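Local coordinates for competence/damage-inducible protein CinA (PDB 2A9S), which is of unknown function but belongs to the CinA family, some members of which deamidate nicotinamide mononucleotide, at residues A81-A91 / F102-A110. Sequence-based numbering, arbitrary orientation.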
loop_
_atom_site.group_PDB
_atom_site.type_symbol
_atom_site.label_atom_id
_atom_site.label_comp_id
_atom_site.label_asym_id
_atom_site.label_seq_id
_atom_site.Cartn_x
_atom_site.Cartn_y
_atom_site.Cartn_z
ATOM N N ALA A 81 -13.141 9.179 -11.156
ATOM C CA ALA A 81 -12.355 8.417 -10.186
ATOM C C ALA A 81 -12.380 9.135 -8.855
ATOM O O ALA A 81 -12.435 8.501 -7.807
ATOM C CB ALA A 81 -10.919 8.237 -10.676
ATOM N N VAL A 82 -12.340 10.468 -8.915
ATOM C CA VAL A 82 -12.426 11.316 -7.709
ATOM C C VAL A 82 -13.871 11.755 -7.482
ATOM O O VAL A 82 -14.340 12.785 -8.029
ATOM C CB VAL A 82 -11.479 12.538 -7.785
ATOM C CG1 VAL A 82 -11.600 13.402 -6.496
ATOM C CG2 VAL A 82 -10.045 12.079 -7.992
ATOM N N SER A 83 -14.586 10.977 -6.681
ATOM C CA SER A 83 -16.009 11.241 -6.416
ATOM C C SER A 83 -16.457 10.495 -5.167
ATOM O O SER A 83 -15.843 9.494 -4.760
ATOM C CB SER A 83 -16.872 10.808 -7.630
ATOM O OG SER A 83 -16.935 9.393 -7.794
ATOM N N ARG A 84 -17.545 10.968 -4.573
ATOM C CA ARG A 84 -18.175 10.290 -3.455
ATOM C C ARG A 84 -18.530 8.844 -3.853
ATOM O O ARG A 84 -18.247 7.900 -3.107
ATOM C CB ARG A 84 -19.415 11.094 -3.034
ATOM C CG ARG A 84 -20.250 10.452 -1.968
ATOM C CD ARG A 84 -21.613 11.132 -1.872
ATOM N NE ARG A 84 -22.441 10.405 -0.922
ATOM C CZ ARG A 84 -23.308 9.446 -1.252
ATOM N NH1 ARG A 84 -23.478 9.107 -2.531
ATOM N NH2 ARG A 84 -24.004 8.827 -0.304
ATOM N N GLN A 85 -19.094 8.686 -5.052
ATOM C CA GLN A 85 -19.521 7.378 -5.552
ATOM C C GLN A 85 -18.384 6.359 -5.704
ATOM O O GLN A 85 -18.537 5.194 -5.321
ATOM C CB GLN A 85 -20.287 7.529 -6.876
ATOM C CG GLN A 85 -21.632 8.271 -6.720
ATOM C CD GLN A 85 -21.504 9.818 -6.691
ATOM O OE1 GLN A 85 -20.399 10.394 -6.781
ATOM N NE2 GLN A 85 -22.655 10.490 -6.570
ATOM N N THR A 86 -17.260 6.790 -6.279
ATOM C CA THR A 86 -16.098 5.911 -6.410
ATOM C C THR A 86 -15.595 5.542 -5.021
ATOM O O THR A 86 -15.314 4.391 -4.781
ATOM C CB THR A 86 -14.992 6.515 -7.300
ATOM O OG1 THR A 86 -15.487 6.575 -8.649
ATOM C CG2 THR A 86 -13.731 5.635 -7.269
ATOM N N ALA A 87 -15.552 6.507 -4.098
ATOM C CA ALA A 87 -15.064 6.234 -2.734
ATOM C C ALA A 87 -15.897 5.167 -2.037
ATOM O O ALA A 87 -15.352 4.211 -1.460
ATOM C CB ALA A 87 -15.007 7.516 -1.895
ATOM N N LEU A 88 -17.223 5.342 -2.105
ATOM C CA LEU A 88 -18.148 4.360 -1.547
ATOM C C LEU A 88 -17.952 2.970 -2.144
ATOM O O LEU A 88 -17.907 2.006 -1.389
ATOM C CB LEU A 88 -19.598 4.812 -1.720
ATOM C CG LEU A 88 -20.013 6.058 -0.943
ATOM C CD1 LEU A 88 -21.435 6.445 -1.376
ATOM C CD2 LEU A 88 -19.959 5.768 0.543
ATOM N N GLN A 89 -17.816 2.855 -3.462
ATOM C CA GLN A 89 -17.617 1.540 -4.095
ATOM C C GLN A 89 -16.277 0.892 -3.748
ATOM O O GLN A 89 -16.202 -0.316 -3.507
ATOM C CB GLN A 89 -17.800 1.610 -5.606
ATOM C CG GLN A 89 -19.266 1.850 -5.946
ATOM C CD GLN A 89 -19.560 1.704 -7.408
ATOM O OE1 GLN A 89 -18.659 1.671 -8.238
ATOM N NE2 GLN A 89 -20.847 1.645 -7.738
ATOM N N MET A 90 -15.227 1.708 -3.700
ATOM C CA MET A 90 -13.925 1.244 -3.226
ATOM C C MET A 90 -14.017 0.662 -1.795
ATOM O O MET A 90 -13.465 -0.419 -1.518
ATOM C CB MET A 90 -12.896 2.385 -3.262
ATOM C CG MET A 90 -12.414 2.812 -4.664
ATOM S SD MET A 90 -11.314 4.286 -4.697
ATOM C CE MET A 90 -9.842 3.644 -3.886
ATOM N N ALA A 91 -14.709 1.359 -0.906
ATOM C CA ALA A 91 -14.791 0.959 0.498
ATOM C C ALA A 91 -15.542 -0.385 0.595
ATOM O O ALA A 91 -15.121 -1.320 1.293
ATOM C CB ALA A 91 -15.504 2.058 1.333
ATOM N N PHE A 102 -13.717 -3.511 9.039
ATOM C CA PHE A 102 -13.869 -2.137 8.515
ATOM C C PHE A 102 -12.959 -1.947 7.308
ATOM O O PHE A 102 -11.867 -2.525 7.267
ATOM C CB PHE A 102 -13.435 -1.086 9.554
ATOM C CG PHE A 102 -14.117 -1.211 10.910
ATOM C CD1 PHE A 102 -15.503 -1.195 11.020
ATOM C CD2 PHE A 102 -13.349 -1.325 12.065
ATOM C CE1 PHE A 102 -16.131 -1.318 12.273
ATOM C CE2 PHE A 102 -13.955 -1.447 13.317
ATOM C CZ PHE A 102 -15.346 -1.435 13.429
ATOM N N ALA A 103 -13.384 -1.134 6.343
ATOM C CA ALA A 103 -12.476 -0.733 5.256
ATOM C C ALA A 103 -12.490 0.785 5.166
ATOM O O ALA A 103 -13.515 1.440 5.469
ATOM C CB ALA A 103 -12.856 -1.358 3.927
ATOM N N VAL A 104 -11.346 1.356 4.827
ATOM C CA VAL A 104 -11.289 2.786 4.527
ATOM C C VAL A 104 -10.760 2.925 3.104
ATOM O O VAL A 104 -9.783 2.252 2.735
ATOM C CB VAL A 104 -10.403 3.580 5.552
ATOM C CG1 VAL A 104 -8.963 3.005 5.638
ATOM C CG2 VAL A 104 -10.465 5.137 5.256
ATOM N N ALA A 105 -11.388 3.824 2.337
ATOM C CA ALA A 105 -11.052 4.054 0.933
ATOM C C ALA A 105 -10.830 5.546 0.690
ATOM O O ALA A 105 -11.578 6.366 1.222
ATOM C CB ALA A 105 -12.197 3.556 0.034
ATOM N N VAL A 106 -9.818 5.885 -0.097
ATOM C CA VAL A 106 -9.552 7.302 -0.415
ATOM C C VAL A 106 -9.293 7.457 -1.903
ATOM O O VAL A 106 -8.594 6.611 -2.521
ATOM C CB VAL A 106 -8.375 7.917 0.433
ATOM C CG1 VAL A 106 -8.658 7.783 1.935
ATOM C CG2 VAL A 106 -7.002 7.297 0.079
ATOM N N THR A 107 -9.862 8.522 -2.492
ATOM C CA THR A 107 -9.603 8.835 -3.884
ATOM C C THR A 107 -9.542 10.364 -3.995
ATOM O O THR A 107 -10.473 11.059 -3.533
ATOM C CB THR A 107 -10.663 8.242 -4.875
ATOM O OG1 THR A 107 -10.318 8.638 -6.211
ATOM C CG2 THR A 107 -12.083 8.685 -4.561
ATOM N N GLY A 108 -8.422 10.874 -4.504
ATOM C CA GLY A 108 -8.271 12.339 -4.559
ATOM C C GLY A 108 -7.204 12.807 -5.516
ATOM O O GLY A 108 -6.632 11.990 -6.266
ATOM N N ILE A 109 -6.936 14.124 -5.465
ATOM C CA ILE A 109 -5.970 14.762 -6.347
ATOM C C ILE A 109 -4.838 15.348 -5.518
ATOM O O ILE A 109 -5.000 16.406 -4.916
ATOM C CB ILE A 109 -6.615 15.886 -7.192
ATOM C CG1 ILE A 109 -7.824 15.316 -7.935
ATOM C CG2 ILE A 109 -5.581 16.467 -8.137
ATOM C CD1 ILE A 109 -8.759 16.377 -8.550
ATOM N N ALA A 110 -3.711 14.648 -5.469
ATOM C CA ALA A 110 -2.571 15.119 -4.653
ATOM C C ALA A 110 -1.766 16.210 -5.373
ATOM O O ALA A 110 -1.031 16.978 -4.742
ATOM C CB ALA A 110 -1.669 13.937 -4.199
#
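Helix 84-91 packs over strand 102-108 with the axes 7.1 Å apart and roughly antiparallel, at 148°. The backbones come nearest at A91 and A105, whose CA atoms are 4.9 Å apart, and V82 lies over G108 at the other end. The methyl of A105 rises into the helix backbone beside A91 N and A87 O, and M90 CB meets A105 CB at 3.6 Å; farther along, A103 CB reaches A91 O. The M90 chain bends at its last torsion, carrying SD across T107 CB and CE to 3.5 Å from V106 O. T107 lies beneath the turn before the helix: with OG1 anti to the backbone N (chi1 179°), the hydroxyl donates to A81 O at 2.7 Å, approaching from above the carbonyl plane, 55° out of it, while CG2 lies against A87 CB. V82 extends CG2 to I109 CG1, 3.9 Å away, and also touches L123 of the adjacent strand. S83 is the N-cap, its OG accepting from T86 N at 3.0 Å. On the reverse face of the sheet, V104 and V106 meet helix 147-167, so the strand is sandwiched between helices in an alpha/beta fold. Small alanine methyls facing A87 O, A91 N and A91 O let the helix backbone sit close to the strand, and the one crossing bond fixes the rotation of the T107 hydroxyl toward A81 O.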